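PDB 3GY9: GCN5-related N-acetyltransferase from Exiguobacterium sibiricum 255-15, which probably transfers an acyl group from an acyl-coenzyme A, as GNAT enzymes generally do, to an acceptor not yet identified. Local coordinates for residues R80-L85 against A96-I101; M51-A54 against Q60-A63. All blocks are in the same frame, centred on the assembly; numbering follows the deposited sequence. Where two conformers were deposited one is given.

Interaction 1 of 2, residues R80-L85 against A96-I101; sequences RHVYVL and ALLEKI. With COA (coenzyme A), chain B; SO4 (sulfate ion), chain E; SO4 (sulfate ion), chain F.
Val-82 of strand 76-84 lies across from Leu-98 of helix 93-105, their CA atoms 8.5 Å apart, in the beta-alpha-beta unit completed by strand 111-114. The meeting is apolar. The CD2 methyl of Leu-98 is about equally near both branches of Val-82, with CG1 at 4.0 Å, while Leu-97 approaches the same CG1 more distantly through its own CD2. With CG1 anti to the backbone N (chi1 170°), Val-82 also brings this methyl to 4.0 Å from CDP, a pantoate methyl carbon of coenzyme A. The strand's own polar hold on the cofactor is a backbone one: Val-84 N donates to O9P of the pantetheine arm at 3.0 Å. Elsewhere Gly-92 N, Gly-94 N, Ser-90 OG and Thr-95 OG1 also bond to the cofactor. Upstream, His-81 has positive phi and psi, consistent with the beta bulge that GNAT proteins carry in this strand, and its N donates to O1 of sulfate E. Arg-80 bends at chi3 (67°) and turns its edge to both sulfates: NE reaches O3 of sulfate E at 2.8 Å, while NH2 reaches O3 of sulfate F at 3.0 Å. His-81 NE2 lies over the centre of one guanidinium face, and Glu-42 forms a salt bridge with NH1. A leucine in place of Arg-80 would probably leave Glu-42 without its mate and cost both sulfates a cationic partner. The sulfates probably come from the crystallisation liquor. Segments 80-85 and 96-101 thus meet through hydrocarbon alone, whereas amides and hydroxyls from the strand and from around the start of the helix hold the cofactor.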
# COMPACT_ATOMS: atom_id res chain seq x y z
N ARG A 80 -1.47 -3.05 -2.47
CA ARG A 80 -2.67 -3.46 -1.77
C ARG A 80 -2.80 -2.87 -0.41
O ARG A 80 -1.82 -2.66 0.30
CB ARG A 80 -2.66 -4.98 -1.60
CG ARG A 80 -2.51 -5.72 -2.92
CD ARG A 80 -3.07 -7.13 -2.85
NE ARG A 80 -4.51 -7.15 -2.67
CZ ARG A 80 -5.23 -8.21 -2.34
NH1 ARG A 80 -4.67 -9.38 -2.12
NH2 ARG A 80 -6.53 -8.08 -2.18
N HIS A 81 -4.05 -2.67 -0.02
CA HIS A 81 -4.42 -2.38 1.36
C HIS A 81 -3.84 -1.09 1.90
O HIS A 81 -3.50 -1.00 3.08
CB HIS A 81 -4.05 -3.55 2.30
CG HIS A 81 -4.51 -4.89 1.81
ND1 HIS A 81 -5.83 -5.17 1.52
CD2 HIS A 81 -3.82 -6.03 1.58
CE1 HIS A 81 -5.93 -6.44 1.15
NE2 HIS A 81 -4.71 -6.97 1.15
N VAL A 82 -3.74 -0.07 1.07
CA VAL A 82 -3.19 1.21 1.50
C VAL A 82 -4.27 2.02 2.20
O VAL A 82 -5.32 2.29 1.62
CB VAL A 82 -2.68 2.02 0.30
CG1 VAL A 82 -2.33 3.44 0.72
CG2 VAL A 82 -1.48 1.32 -0.33
N TYR A 83 -4.02 2.38 3.44
CA TYR A 83 -5.00 3.13 4.25
C TYR A 83 -4.26 3.96 5.29
O TYR A 83 -3.38 3.44 5.98
CB TYR A 83 -5.96 2.17 4.96
CG TYR A 83 -7.02 2.90 5.73
CD1 TYR A 83 -8.15 3.41 5.10
CD2 TYR A 83 -6.89 3.08 7.10
CE1 TYR A 83 -9.12 4.10 5.82
CE2 TYR A 83 -7.87 3.78 7.82
CZ TYR A 83 -8.97 4.28 7.17
OH TYR A 83 -9.94 4.97 7.87
N VAL A 84 -4.61 5.24 5.40
CA VAL A 84 -4.06 6.13 6.43
C VAL A 84 -5.22 6.55 7.32
O VAL A 84 -6.28 6.91 6.82
CB VAL A 84 -3.44 7.39 5.80
CG1 VAL A 84 -2.89 8.34 6.87
CG2 VAL A 84 -2.33 6.99 4.84
N LEU A 85 -5.01 6.49 8.64
CA LEU A 85 -6.03 6.94 9.60
C LEU A 85 -6.46 8.35 9.26
O LEU A 85 -5.62 9.20 8.96
CB LEU A 85 -5.52 6.93 11.04
CG LEU A 85 -5.40 5.61 11.80
CD1 LEU A 85 -4.82 5.90 13.17
CD2 LEU A 85 -6.75 4.90 11.93
N ALA A 96 5.18 8.79 1.85
CA ALA A 96 6.35 8.05 2.31
C ALA A 96 6.13 6.55 2.18
O ALA A 96 7.02 5.81 1.77
CB ALA A 96 6.67 8.39 3.75
N LEU A 97 4.92 6.11 2.51
CA LEU A 97 4.57 4.70 2.38
C LEU A 97 4.64 4.23 0.91
O LEU A 97 5.28 3.21 0.62
CB LEU A 97 3.17 4.51 2.95
CG LEU A 97 2.53 3.14 2.90
CD1 LEU A 97 3.31 2.10 3.70
CD2 LEU A 97 1.09 3.25 3.44
N LEU A 98 4.00 4.96 0.00
CA LEU A 98 4.03 4.57 -1.41
C LEU A 98 5.42 4.63 -1.99
O LEU A 98 5.80 3.76 -2.77
CB LEU A 98 3.08 5.43 -2.22
CG LEU A 98 1.70 4.81 -2.48
CD1 LEU A 98 1.82 3.61 -3.45
CD2 LEU A 98 1.03 4.37 -1.20
N GLU A 99 6.20 5.63 -1.62
CA GLU A 99 7.58 5.74 -2.15
C GLU A 99 8.42 4.53 -1.74
O GLU A 99 9.18 4.01 -2.55
CB GLU A 99 8.25 7.07 -1.76
CG GLU A 99 7.64 8.23 -2.52
CD GLU A 99 8.27 9.57 -2.21
OE1 GLU A 99 9.01 9.69 -1.21
OE2 GLU A 99 7.99 10.52 -2.98
N LYS A 100 8.23 4.05 -0.52
CA LYS A 100 8.93 2.86 -0.04
C LYS A 100 8.45 1.61 -0.79
O LYS A 100 9.26 0.81 -1.27
CB LYS A 100 8.74 2.69 1.47
CG LYS A 100 9.59 1.59 2.07
CD LYS A 100 9.49 1.58 3.58
CE LYS A 100 10.35 0.50 4.19
NZ LYS A 100 11.78 0.94 4.37
N ILE A 101 7.13 1.47 -0.90
CA ILE A 101 6.53 0.36 -1.62
C ILE A 101 7.02 0.30 -3.06
O ILE A 101 7.42 -0.76 -3.56
CB ILE A 101 4.99 0.47 -1.60
CG1 ILE A 101 4.46 0.18 -0.19
CG2 ILE A 101 4.37 -0.49 -2.61
CD1 ILE A 101 2.99 0.54 0.01
N1A COA B . -7.77 12.34 1.57
C2A COA B . -7.45 11.90 0.29
N3A COA B . -6.31 12.35 -0.34
C4A COA B . -5.50 13.22 0.29
C5A COA B . -5.80 13.68 1.57
C6A COA B . -6.95 13.23 2.21
N6A COA B . -7.32 13.73 3.38
N7A COA B . -4.81 14.54 1.93
C8A COA B . -3.91 14.63 0.93
N9A COA B . -4.34 13.83 -0.10
C1B COA B . -3.71 13.64 -1.41
C2B COA B . -3.30 14.96 -2.04
O2B COA B . -3.47 14.88 -3.44
C3B COA B . -1.84 15.08 -1.69
O3B COA B . -1.10 15.84 -2.61
P3B COA B . -0.55 17.27 -2.12
O7A COA B . 0.24 17.92 -3.23
O8A COA B . -1.75 18.10 -1.74
O9A COA B . 0.34 17.11 -0.91
C4B COA B . -1.41 13.63 -1.72
O4B COA B . -2.52 12.89 -1.23
C5B COA B . -0.15 13.36 -0.90
O5B COA B . -0.36 13.75 0.44
P1A COA B . -0.01 12.80 1.70
O1A COA B . 1.30 12.10 1.53
O2A COA B . -0.10 13.71 2.89
O3A COA B . -1.26 11.82 1.65
P2A COA B . -1.93 10.99 2.84
O4A COA B . -0.95 10.66 3.95
O5A COA B . -3.20 11.66 3.24
O6A COA B . -2.26 9.63 2.06
CBP COA B . -4.20 8.55 1.09
CCP COA B . -3.12 9.62 0.93
CDP COA B . -3.54 7.18 1.11
CEP COA B . -5.14 8.65 -0.13
CAP COA B . -4.96 8.78 2.41
OAP COA B . -5.44 10.11 2.45
C9P COA B . -6.13 7.83 2.54
O9P COA B . -5.96 6.53 3.04
N8P COA B . -7.29 8.33 2.13
C7P COA B . -8.52 7.55 2.20
C6P COA B . -9.44 7.86 1.01
C5P COA B . -9.95 9.28 1.10
O5P COA B . -9.40 10.11 1.84
N4P COA B . -11.02 9.58 0.35
C3P COA B . -11.43 10.94 0.11
C2P COA B . -12.01 11.60 1.37
S1P COA B . -13.39 10.71 2.13
S SO4 E . -6.63 -3.99 -2.57
O1 SO4 E . -6.39 -2.96 -1.55
O2 SO4 E . -7.45 -5.07 -2.03
O3 SO4 E . -5.37 -4.52 -3.06
O4 SO4 E . -7.33 -3.39 -3.72
S SO4 F . -8.52 -10.10 -0.08
O1 SO4 F . -8.89 -8.70 -0.30
O2 SO4 F . -7.73 -10.16 1.15
O3 SO4 F . -7.80 -10.59 -1.27
O4 SO4 F . -9.72 -10.91 0.11

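Interaction 2 of 2, residues M51-A54 against Q60-A63. With SO4 (sulfate ion), chain C.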
# COMPACT_ATOMS: atom_id res chain seq x y z
N MSE A 51 4.27 -6.15 3.48
CA MSE A 51 3.28 -5.27 4.07
C MSE A 51 4.02 -4.33 5.00
O MSE A 51 4.90 -4.77 5.76
CB MSE A 51 2.25 -6.05 4.86
CG MSE A 51 1.16 -5.24 5.52
SE MSE A 51 0.17 -4.03 4.31
CE MSE A 51 -0.24 -5.29 2.96
N PHE A 52 3.66 -3.05 4.92
CA PHE A 52 4.27 -2.04 5.78
C PHE A 52 3.25 -1.36 6.67
O PHE A 52 2.07 -1.29 6.33
CB PHE A 52 4.98 -0.97 4.94
CG PHE A 52 6.04 -1.53 4.07
CD1 PHE A 52 7.29 -1.82 4.59
CD2 PHE A 52 5.81 -1.76 2.72
CE1 PHE A 52 8.28 -2.36 3.79
CE2 PHE A 52 6.82 -2.31 1.91
CZ PHE A 52 8.05 -2.59 2.45
N VAL A 53 3.73 -0.86 7.80
CA VAL A 53 2.96 0.04 8.65
C VAL A 53 3.75 1.31 8.91
O VAL A 53 4.99 1.26 8.98
CB VAL A 53 2.58 -0.58 10.03
CG1 VAL A 53 1.45 -1.56 9.85
CG2 VAL A 53 3.77 -1.19 10.72
N ALA A 54 3.01 2.41 9.07
CA ALA A 54 3.60 3.68 9.51
C ALA A 54 3.30 3.79 10.99
O ALA A 54 2.15 3.68 11.40
CB ALA A 54 2.99 4.82 8.77
N GLN A 60 2.18 4.10 17.66
CA GLN A 60 0.82 3.77 17.26
C GLN A 60 0.78 3.64 15.74
O GLN A 60 1.49 4.36 15.03
CB GLN A 60 -0.14 4.85 17.72
CG GLN A 60 -0.22 4.94 19.21
CD GLN A 60 -1.28 5.86 19.73
OE1 GLN A 60 -1.36 7.02 19.32
NE2 GLN A 60 -2.04 5.40 20.70
N VAL A 61 -0.02 2.70 15.26
CA VAL A 61 -0.14 2.45 13.82
C VAL A 61 -0.99 3.57 13.20
O VAL A 61 -2.15 3.77 13.59
CB VAL A 61 -0.85 1.11 13.53
CG1 VAL A 61 -1.15 0.97 12.03
CG2 VAL A 61 -0.02 -0.04 14.01
N LEU A 62 -0.41 4.31 12.25
CA LEU A 62 -1.15 5.38 11.58
C LEU A 62 -1.58 5.04 10.15
O LEU A 62 -2.44 5.73 9.59
CB LEU A 62 -0.31 6.66 11.54
CG LEU A 62 0.17 7.25 12.87
CD1 LEU A 62 0.96 8.49 12.62
CD2 LEU A 62 -0.98 7.52 13.81
N ALA A 63 -0.99 3.99 9.58
CA ALA A 63 -1.26 3.59 8.20
C ALA A 63 -0.70 2.22 7.93
O ALA A 63 0.18 1.73 8.64
CB ALA A 63 -0.62 4.57 7.24
S SO4 C . -1.78 1.54 20.83
O1 SO4 C . -1.78 2.71 21.70
O2 SO4 C . -0.42 1.24 20.42
O3 SO4 C . -2.59 1.83 19.66
O4 SO4 C . -2.33 0.38 21.54
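Ala-54 and Ala-63 face each other in the beta hairpin of strands 50-55 and 61-69, within the central sheet of the GNAT fold. Two backbone bonds tie the segments through Ala-54: its N donates to Ala-63 O at 2.9 Å, and its O receives Leu-62 N at 2.8 Å. The methyl groups of the two alanines meet on one side of the sheet, CB to CB 3.9 Å. Val-53 and Val-61 touch more loosely through their CG1 methyls, 4.2 Å apart. By standing anti to its own carbonyl carbon (chi1 -76°), Val-53 CG1 also comes beside Ala-63 O, which accepts a CA-H...O contact from Val-53 CA at 3.3 Å. The pairing is far from regular: the axes of 51-54 and 61-63 cross at 114°, and Leu-62 departs from extended geometry with a psi close to zero. Ala-63 N is buried and has no partner, a probable cost of this distortion.

Further out, Ile-93 of helix 93-105 and Ile-6 of strand 5-8 pack on Ala-54, while Tyr-15 and Trp-17 cover Val-53. Strand 5-8 also fixes the far edge of 50-55 through backbone bonds between Val-53 and Glu-7. At the exposed end of the hairpin, Ser-56 OG bonds to Gln-60 N. The extended side chain of Gln-60 reaches a sulfate, probably from the crystallisation liquor, where NE2 donates to O1 at 2.9 Å in an almost straight bond (176°).

Along the chain the hairpin residues of interaction 2 come first, followed by those of interaction 1, and their centres lie about 8 Å apart. Strands 50-55, 61-69 and 76-84 are successive neighbours in one mixed sheet, so the hairpin of interaction 2 flanks the cofactor-binding strand of interaction 1. They join directly: Leu-85 N lies 2.8 Å from Leu-62 O, a probable hydrogen bond, and Ala-63 CB packs against Tyr-83 O. Helix 93-105, which supplies one side of interaction 1, also reaches interaction 2, where Phe-52 packs on Leu-97 and Lys-100. Coenzyme A contacts Val-82, Tyr-83 and Val-84 directly, whereas Ala-63's side chain stands about 7 Å from it, placing interaction 2 behind the pocket wall.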